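Local coordinates for NikO protein (Streptomyces tendae, PDB 4FQD) that acts as an enolpyruvyl transferase essential in nikkomycin biosynthesis and belongs to the MurA branch of the EPSP synthase family, at residues Val60-Ala71 with Leu101-Leu111; Ala89-Leu97 with Pro113-Val121. The protein carries 4 engineered substitutions. All coordinates share one frame; numbering follows the deposited sequence.

Overall arrangement
The two interactions alternate along the chain: helix 60-71 meets 101-111 in interaction 1, and the loop 89-97, which leads towards helix 99-102, packs on 113-121, the next helix on, in interaction 2. Their centres are about 14 Å apart and they share a boundary. There the rings of Phe69 and Trp92 meet edge-to-face, with Phe69 CE1 3.6 Å from Trp92 CZ3, while Leu97, an engineered residue, touches both Ile68 and Val102. The centre of interaction 1 is about 15 Å from that of the chain, and the contact reaches a bound sulfate through Tyr110; the centre of interaction 2 is further out, at about 26 Å, where the loop after strand 84-88 joins the end of helix 112-118.

Interaction 1. Residues Val60-Ala71 with Leu101-Leu111; sequences VETAVLGEIFRA and LVGRIHGSLYL. With SO4 (sulfate ion), chain C.
Ile105 is the side chain to start with: it plugs into the flank of helix 60-71 among Glu61, Val64 and Leu65. With CG1 placed between its backbone N and carbonyl carbon (chi1 57°), Ile105 brings its CD1 to 3.7 Å from Val64 CG1, the two residues reaching toward each other tip to tip. Ile105 CD1 is equally 3.7 Å from CD2 of Leu65, which it meets at about a right angle. Glu61, bent at chi2, lays its carboxylate against the aliphatic part of the same isoleucine, Glu61 OE2 lying 3.4 Å from Ile105 CB. Gly107 sits beside this carboxylate, where a CB would run into Glu61 OE1. Further along the helix Leu101 is a knob in the hole formed by Val64, Glu67, Ile68 and Ala71, its CG 3.9 Å from Ile68 CG1, and Leu111 CD1 closes over Ile68 CG2. The solvent side, at Arg104 and Glu67, is looser. Arg104 brings NE to 3.8 Å from Val64 CG2, which lies at the edge of the guanidinium, but Glu67 OE1 stays 5.1 Å from Arg104 NE, too far for a salt bridge. Beyond the packed part, Tyr110 OH lies 2.7 Å from O1 of a sulfate, a weak hydrogen bond at most; Ser193 and Lys197 also hold this ion, probably from the crystallisation liquor. Helix 60-71 also touches helix 34-44 and strands 75-79 and 84-88, the helix-on-sheet packing of the inverse alpha/beta barrel of enolpyruvyl transferases.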
# COMPACT_ATOMS: atom_id res chain seq x y z
N VAL A 60 -19.81 -22.60 -14.23
CA VAL A 60 -20.78 -21.97 -15.11
C VAL A 60 -20.17 -21.57 -16.45
O VAL A 60 -20.76 -21.79 -17.50
CB VAL A 60 -21.41 -20.72 -14.45
CG1 VAL A 60 -22.38 -20.04 -15.40
CG2 VAL A 60 -22.11 -21.10 -13.15
N GLU A 61 -18.98 -20.98 -16.40
CA GLU A 61 -18.27 -20.53 -17.59
C GLU A 61 -18.10 -21.64 -18.62
O GLU A 61 -18.33 -21.44 -19.81
CB GLU A 61 -16.91 -19.94 -17.22
CG GLU A 61 -16.97 -18.68 -16.37
CD GLU A 61 -17.23 -17.44 -17.19
OE1 GLU A 61 -16.97 -17.46 -18.41
OE2 GLU A 61 -17.70 -16.43 -16.62
N THR A 62 -17.70 -22.82 -18.15
CA THR A 62 -17.47 -23.96 -19.02
C THR A 62 -18.74 -24.37 -19.77
O THR A 62 -18.71 -24.63 -20.97
CB THR A 62 -16.95 -25.18 -18.23
OG1 THR A 62 -15.83 -24.80 -17.43
CG2 THR A 62 -16.53 -26.29 -19.18
N ALA A 63 -19.85 -24.41 -19.04
CA ALA A 63 -21.13 -24.81 -19.62
C ALA A 63 -21.61 -23.81 -20.66
O ALA A 63 -22.01 -24.19 -21.76
CB ALA A 63 -22.17 -24.98 -18.53
N VAL A 64 -21.57 -22.52 -20.32
CA VAL A 64 -22.05 -21.47 -21.21
C VAL A 64 -21.19 -21.35 -22.46
O VAL A 64 -21.72 -21.28 -23.58
CB VAL A 64 -22.13 -20.11 -20.50
CG1 VAL A 64 -22.65 -19.04 -21.45
CG2 VAL A 64 -23.01 -20.20 -19.27
N LEU A 65 -19.87 -21.34 -22.28
CA LEU A 65 -18.94 -21.28 -23.41
C LEU A 65 -19.14 -22.46 -24.35
O LEU A 65 -19.06 -22.32 -25.57
CB LEU A 65 -17.49 -21.25 -22.92
CG LEU A 65 -16.98 -19.93 -22.34
CD1 LEU A 65 -15.57 -20.09 -21.80
CD2 LEU A 65 -17.03 -18.83 -23.39
N GLY A 66 -19.42 -23.62 -23.77
CA GLY A 66 -19.69 -24.82 -24.55
C GLY A 66 -20.96 -24.68 -25.36
O GLY A 66 -21.03 -25.11 -26.51
N GLU A 67 -21.98 -24.07 -24.76
CA GLU A 67 -23.25 -23.86 -25.43
C GLU A 67 -23.12 -22.80 -26.52
O GLU A 67 -23.73 -22.92 -27.58
CB GLU A 67 -24.34 -23.46 -24.42
CG GLU A 67 -24.72 -24.57 -23.45
CD GLU A 67 -25.69 -24.10 -22.38
OE1 GLU A 67 -26.10 -22.92 -22.43
OE2 GLU A 67 -26.04 -24.91 -21.49
N ILE A 68 -22.34 -21.76 -26.25
CA ILE A 68 -22.10 -20.70 -27.22
C ILE A 68 -21.45 -21.24 -28.49
O ILE A 68 -21.84 -20.89 -29.60
CB ILE A 68 -21.23 -19.57 -26.62
CG1 ILE A 68 -22.00 -18.80 -25.55
CG2 ILE A 68 -20.75 -18.62 -27.71
CD1 ILE A 68 -21.20 -17.70 -24.88
N PHE A 69 -20.47 -22.12 -28.31
CA PHE A 69 -19.79 -22.75 -29.44
C PHE A 69 -20.74 -23.55 -30.32
O PHE A 69 -20.79 -23.36 -31.53
CB PHE A 69 -18.66 -23.65 -28.94
CG PHE A 69 -17.31 -22.98 -28.90
CD1 PHE A 69 -17.10 -21.87 -28.10
CD2 PHE A 69 -16.26 -23.47 -29.66
CE1 PHE A 69 -15.86 -21.25 -28.07
CE2 PHE A 69 -15.02 -22.86 -29.62
CZ PHE A 69 -14.82 -21.75 -28.83
N ARG A 70 -21.52 -24.43 -29.70
CA ARG A 70 -22.46 -25.27 -30.43
C ARG A 70 -23.58 -24.46 -31.07
O ARG A 70 -24.09 -24.82 -32.13
CB ARG A 70 -23.05 -26.35 -29.51
CG ARG A 70 -22.03 -27.38 -29.03
CD ARG A 70 -22.71 -28.48 -28.23
NE ARG A 70 -23.37 -27.96 -27.03
CZ ARG A 70 -22.79 -27.89 -25.84
NH1 ARG A 70 -21.55 -28.31 -25.67
NH2 ARG A 70 -23.47 -27.40 -24.80
N ALA A 71 -23.96 -23.36 -30.43
CA ALA A 71 -25.01 -22.50 -30.95
C ALA A 71 -24.56 -21.76 -32.21
O ALA A 71 -25.39 -21.34 -33.02
CB ALA A 71 -25.46 -21.50 -29.88
N LEU A 101 -28.01 -15.88 -23.63
CA LEU A 101 -26.99 -16.90 -23.46
C LEU A 101 -25.60 -16.27 -23.28
O LEU A 101 -24.86 -16.64 -22.37
CB LEU A 101 -26.98 -17.85 -24.65
CG LEU A 101 -25.84 -18.86 -24.72
CD1 LEU A 101 -25.93 -19.85 -23.57
CD2 LEU A 101 -25.83 -19.57 -26.06
N VAL A 102 -25.27 -15.33 -24.15
CA VAL A 102 -23.99 -14.64 -24.10
C VAL A 102 -23.81 -13.84 -22.81
O VAL A 102 -22.74 -13.84 -22.21
CB VAL A 102 -23.80 -13.71 -25.33
CG1 VAL A 102 -22.68 -12.71 -25.10
CG2 VAL A 102 -23.55 -14.54 -26.59
N GLY A 103 -24.88 -13.17 -22.38
CA GLY A 103 -24.83 -12.32 -21.20
C GLY A 103 -24.77 -13.08 -19.89
O GLY A 103 -24.66 -12.48 -18.83
N ARG A 104 -24.84 -14.41 -19.97
CA ARG A 104 -24.78 -15.25 -18.78
C ARG A 104 -23.41 -15.20 -18.12
O ARG A 104 -23.29 -15.34 -16.90
CB ARG A 104 -25.15 -16.69 -19.11
CG ARG A 104 -26.62 -16.91 -19.41
CD ARG A 104 -26.89 -18.32 -19.91
NE ARG A 104 -26.70 -19.32 -18.86
CZ ARG A 104 -27.68 -19.79 -18.09
NH1 ARG A 104 -28.92 -19.35 -18.25
NH2 ARG A 104 -27.41 -20.70 -17.16
N ILE A 105 -22.37 -15.01 -18.93
CA ILE A 105 -21.00 -14.98 -18.42
C ILE A 105 -20.24 -13.74 -18.88
O ILE A 105 -20.64 -13.07 -19.83
CB ILE A 105 -20.21 -16.23 -18.83
CG1 ILE A 105 -20.20 -16.37 -20.35
CG2 ILE A 105 -20.79 -17.47 -18.17
CD1 ILE A 105 -19.36 -17.53 -20.84
N HIS A 106 -19.14 -13.45 -18.19
CA HIS A 106 -18.29 -12.31 -18.52
C HIS A 106 -17.27 -12.69 -19.59
O HIS A 106 -16.81 -11.84 -20.35
CB HIS A 106 -17.58 -11.81 -17.27
CG HIS A 106 -16.60 -10.71 -17.52
ND1 HIS A 106 -15.24 -10.94 -17.63
CD2 HIS A 106 -16.77 -9.38 -17.69
CE1 HIS A 106 -14.62 -9.79 -17.86
NE2 HIS A 106 -15.53 -8.83 -17.90
N GLY A 107 -16.93 -13.98 -19.64
CA GLY A 107 -15.91 -14.46 -20.55
C GLY A 107 -16.29 -14.39 -22.02
O GLY A 107 -15.43 -14.53 -22.89
N SER A 108 -17.57 -14.18 -22.30
CA SER A 108 -18.05 -14.10 -23.68
C SER A 108 -17.55 -12.83 -24.36
O SER A 108 -17.54 -12.73 -25.59
CB SER A 108 -19.58 -14.15 -23.71
OG SER A 108 -20.14 -13.06 -23.01
N LEU A 109 -17.14 -11.85 -23.56
CA LEU A 109 -16.64 -10.58 -24.07
C LEU A 109 -15.38 -10.75 -24.91
O LEU A 109 -15.12 -9.97 -25.83
CB LEU A 109 -16.36 -9.61 -22.92
CG LEU A 109 -17.58 -9.00 -22.22
CD1 LEU A 109 -17.16 -8.19 -21.01
CD2 LEU A 109 -18.36 -8.14 -23.19
N TYR A 110 -14.59 -11.77 -24.59
CA TYR A 110 -13.33 -12.00 -25.29
C TYR A 110 -13.51 -12.89 -26.52
O TYR A 110 -12.53 -13.38 -27.09
CB TYR A 110 -12.29 -12.58 -24.33
CG TYR A 110 -12.05 -11.70 -23.13
CD1 TYR A 110 -11.37 -10.49 -23.25
CD2 TYR A 110 -12.50 -12.06 -21.87
CE1 TYR A 110 -11.15 -9.67 -22.16
CE2 TYR A 110 -12.29 -11.25 -20.77
CZ TYR A 110 -11.61 -10.06 -20.92
OH TYR A 110 -11.40 -9.25 -19.83
N LEU A 111 -14.76 -13.09 -26.91
CA LEU A 111 -15.07 -13.80 -28.15
C LEU A 111 -15.21 -12.80 -29.28
O LEU A 111 -15.21 -13.17 -30.46
CB LEU A 111 -16.37 -14.60 -28.00
CG LEU A 111 -16.34 -15.77 -27.01
CD1 LEU A 111 -17.72 -16.38 -26.86
CD2 LEU A 111 -15.34 -16.82 -27.47
S SO4 C . -10.73 -9.42 -16.55
O1 SO4 C . -9.76 -9.46 -17.64
O2 SO4 C . -11.77 -10.43 -16.79
O3 SO4 C . -10.06 -9.72 -15.29
O4 SO4 C . -11.34 -8.10 -16.48

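Interaction 2. Residues Ala89-Leu97 with Pro113-Val121; sequences ASAWDRAEL and PALVSRNGV. Engineered in segment 89-97: Glu96 (natural residue Asp), Leu97 (natural residue Val).
Arg118 meets Trp92 along the last turn of its helix, and that pair sets the shape of the contact. Arg118 runs extended from CG to NE, which carries its guanidinium under the loop, where Trp92 CB stands 3.7 Å above one face, offset toward the rim. Ala89 O also lies over a face of this group, but its very short approach to NH1 has a poor angle, is not a hydrogen bond and is doubtful in detail. Next to it Leu115 puts CD2 3.8 Å from Trp92 NE1, crossing the indole obliquely, and CD1 3.8 Å from CD1 of Leu97, an engineered residue. Trp92 itself has CG anti to the backbone N (chi1 -161°), which sends the indole toward Leu115. At the outer end Arg94 slides past Asn119, with Asn119 CA lying over one face of the Arg94 guanidinium, 3.9 Å from its plane. In the second shell, Arg118 NH1 is hydrogen-bonded to Ala47 O; within the turn Ala89-Trp92 Ser90 OG binds Asp88, and just after it Asp93 is tied through its backbone to Ala72. A leucine in place of Arg118 would probably leave Ala47 O without this donor and strip the cover from Trp92 CB. Since the two segments share no hydrogen bond, their hold on each other rests on apolar contacts and the packing of guanidinium faces against carbon atoms, while the Arg118 charge is probably eased by the carbonyl of Ala47, outside both segments.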
# COMPACT_ATOMS: atom_id res chain seq x y z
N ALA A 89 -13.45 -24.32 -33.42
CA ALA A 89 -14.17 -23.22 -34.06
C ALA A 89 -14.04 -23.25 -35.58
O ALA A 89 -14.21 -22.23 -36.24
CB ALA A 89 -13.67 -21.88 -33.52
N SER A 90 -13.73 -24.42 -36.13
CA SER A 90 -13.56 -24.58 -37.57
C SER A 90 -14.84 -24.27 -38.34
O SER A 90 -14.83 -23.51 -39.31
CB SER A 90 -13.09 -25.99 -37.90
OG SER A 90 -11.88 -26.30 -37.23
N ALA A 91 -15.95 -24.85 -37.89
CA ALA A 91 -17.23 -24.70 -38.59
C ALA A 91 -18.06 -23.55 -38.03
O ALA A 91 -19.28 -23.52 -38.20
CB ALA A 91 -18.01 -26.00 -38.54
N TRP A 92 -17.40 -22.61 -37.37
CA TRP A 92 -18.07 -21.44 -36.82
C TRP A 92 -18.63 -20.58 -37.95
O TRP A 92 -17.88 -20.00 -38.73
CB TRP A 92 -17.09 -20.61 -35.98
CG TRP A 92 -17.74 -19.66 -35.03
CD1 TRP A 92 -18.59 -18.63 -35.34
CD2 TRP A 92 -17.57 -19.62 -33.60
NE1 TRP A 92 -18.97 -17.97 -34.19
CE2 TRP A 92 -18.35 -18.56 -33.12
CE3 TRP A 92 -16.83 -20.39 -32.69
CZ2 TRP A 92 -18.43 -18.24 -31.76
CZ3 TRP A 92 -16.91 -20.07 -31.35
CH2 TRP A 92 -17.70 -19.01 -30.89
N ASP A 93 -19.96 -20.51 -38.05
CA ASP A 93 -20.59 -19.74 -39.11
C ASP A 93 -20.97 -18.33 -38.66
O ASP A 93 -20.49 -17.85 -37.64
CB ASP A 93 -21.81 -20.48 -39.68
CG ASP A 93 -22.88 -20.76 -38.63
OD1 ASP A 93 -23.25 -19.83 -37.88
OD2 ASP A 93 -23.35 -21.91 -38.56
N ARG A 94 -21.85 -17.68 -39.42
CA ARG A 94 -22.25 -16.31 -39.10
C ARG A 94 -23.76 -16.16 -38.94
O ARG A 94 -24.53 -16.38 -39.88
CB ARG A 94 -21.71 -15.34 -40.14
CG ARG A 94 -21.99 -15.74 -41.58
CD ARG A 94 -21.09 -14.98 -42.54
NE ARG A 94 -19.69 -15.35 -42.38
CZ ARG A 94 -18.67 -14.72 -42.96
NH1 ARG A 94 -18.90 -13.68 -43.74
NH2 ARG A 94 -17.43 -15.13 -42.75
N ALA A 95 -24.18 -15.77 -37.74
CA ALA A 95 -25.58 -15.55 -37.43
C ALA A 95 -25.70 -14.78 -36.13
O ALA A 95 -24.71 -14.31 -35.57
CB ALA A 95 -26.32 -16.87 -37.33
N GLU A 96 -26.93 -14.64 -35.63
CA GLU A 96 -27.15 -13.97 -34.36
C GLU A 96 -26.76 -14.88 -33.20
O GLU A 96 -27.18 -16.04 -33.15
CB GLU A 96 -28.62 -13.56 -34.21
CG GLU A 96 -29.18 -12.76 -35.38
CD GLU A 96 -30.05 -13.60 -36.29
OE1 GLU A 96 -29.50 -14.35 -37.13
OE2 GLU A 96 -31.30 -13.52 -36.18
N LEU A 97 -25.95 -14.36 -32.29
CA LEU A 97 -25.63 -15.09 -31.07
C LEU A 97 -26.65 -14.73 -29.99
O LEU A 97 -26.79 -13.56 -29.64
CB LEU A 97 -24.21 -14.78 -30.58
CG LEU A 97 -23.06 -15.19 -31.51
CD1 LEU A 97 -22.40 -13.97 -32.11
CD2 LEU A 97 -22.05 -16.05 -30.76
N PRO A 113 -13.08 -10.53 -30.56
CA PRO A 113 -12.05 -10.53 -31.60
C PRO A 113 -12.25 -11.65 -32.63
O PRO A 113 -11.97 -11.45 -33.81
CB PRO A 113 -10.76 -10.78 -30.81
CG PRO A 113 -11.05 -10.22 -29.47
CD PRO A 113 -12.49 -10.54 -29.21
N ALA A 114 -12.73 -12.80 -32.18
CA ALA A 114 -12.99 -13.92 -33.08
C ALA A 114 -14.16 -13.62 -34.00
O ALA A 114 -14.11 -13.91 -35.20
CB ALA A 114 -13.25 -15.19 -32.29
N LEU A 115 -15.21 -13.04 -33.44
CA LEU A 115 -16.42 -12.72 -34.20
C LEU A 115 -16.17 -11.66 -35.26
O LEU A 115 -16.56 -11.82 -36.42
CB LEU A 115 -17.53 -12.26 -33.25
CG LEU A 115 -18.03 -13.27 -32.21
CD1 LEU A 115 -19.00 -12.61 -31.24
CD2 LEU A 115 -18.69 -14.46 -32.90
N VAL A 116 -15.52 -10.57 -34.86
CA VAL A 116 -15.31 -9.43 -35.76
C VAL A 116 -14.31 -9.76 -36.86
O VAL A 116 -14.32 -9.14 -37.92
CB VAL A 116 -14.86 -8.17 -34.98
CG1 VAL A 116 -13.37 -8.22 -34.68
CG2 VAL A 116 -15.20 -6.91 -35.76
N SER A 117 -13.46 -10.75 -36.62
CA SER A 117 -12.43 -11.12 -37.58
C SER A 117 -12.92 -12.20 -38.54
O SER A 117 -12.40 -12.34 -39.64
CB SER A 117 -11.17 -11.60 -36.85
OG SER A 117 -10.20 -12.06 -37.77
N ARG A 118 -13.93 -12.94 -38.11
CA ARG A 118 -14.45 -14.05 -38.90
C ARG A 118 -15.64 -13.63 -39.75
O ARG A 118 -15.81 -14.10 -40.88
CB ARG A 118 -14.85 -15.21 -37.99
CG ARG A 118 -14.75 -16.57 -38.65
CD ARG A 118 -15.17 -17.68 -37.70
NE ARG A 118 -14.51 -18.94 -38.02
CZ ARG A 118 -13.54 -19.47 -37.29
NH1 ARG A 118 -12.98 -20.62 -37.66
NH2 ARG A 118 -13.13 -18.87 -36.18
N ASN A 119 -16.46 -12.73 -39.21
CA ASN A 119 -17.69 -12.33 -39.89
C ASN A 119 -17.68 -10.87 -40.32
O ASN A 119 -18.50 -10.44 -41.14
CB ASN A 119 -18.90 -12.59 -38.99
CG ASN A 119 -18.96 -14.02 -38.50
OD1 ASN A 119 -18.41 -14.93 -39.13
ND2 ASN A 119 -19.62 -14.23 -37.37
N GLY A 120 -16.74 -10.09 -39.78
CA GLY A 120 -16.66 -8.68 -40.09
C GLY A 120 -17.60 -7.86 -39.23
O GLY A 120 -17.46 -6.64 -39.12
N VAL A 121 -18.57 -8.53 -38.62
CA VAL A 121 -19.54 -7.88 -37.76
C VAL A 121 -19.73 -8.64 -36.45
O VAL A 121 -19.50 -9.85 -36.39
CB VAL A 121 -20.91 -7.73 -38.45
CG1 VAL A 121 -20.88 -6.60 -39.46
CG2 VAL A 121 -21.31 -9.04 -39.12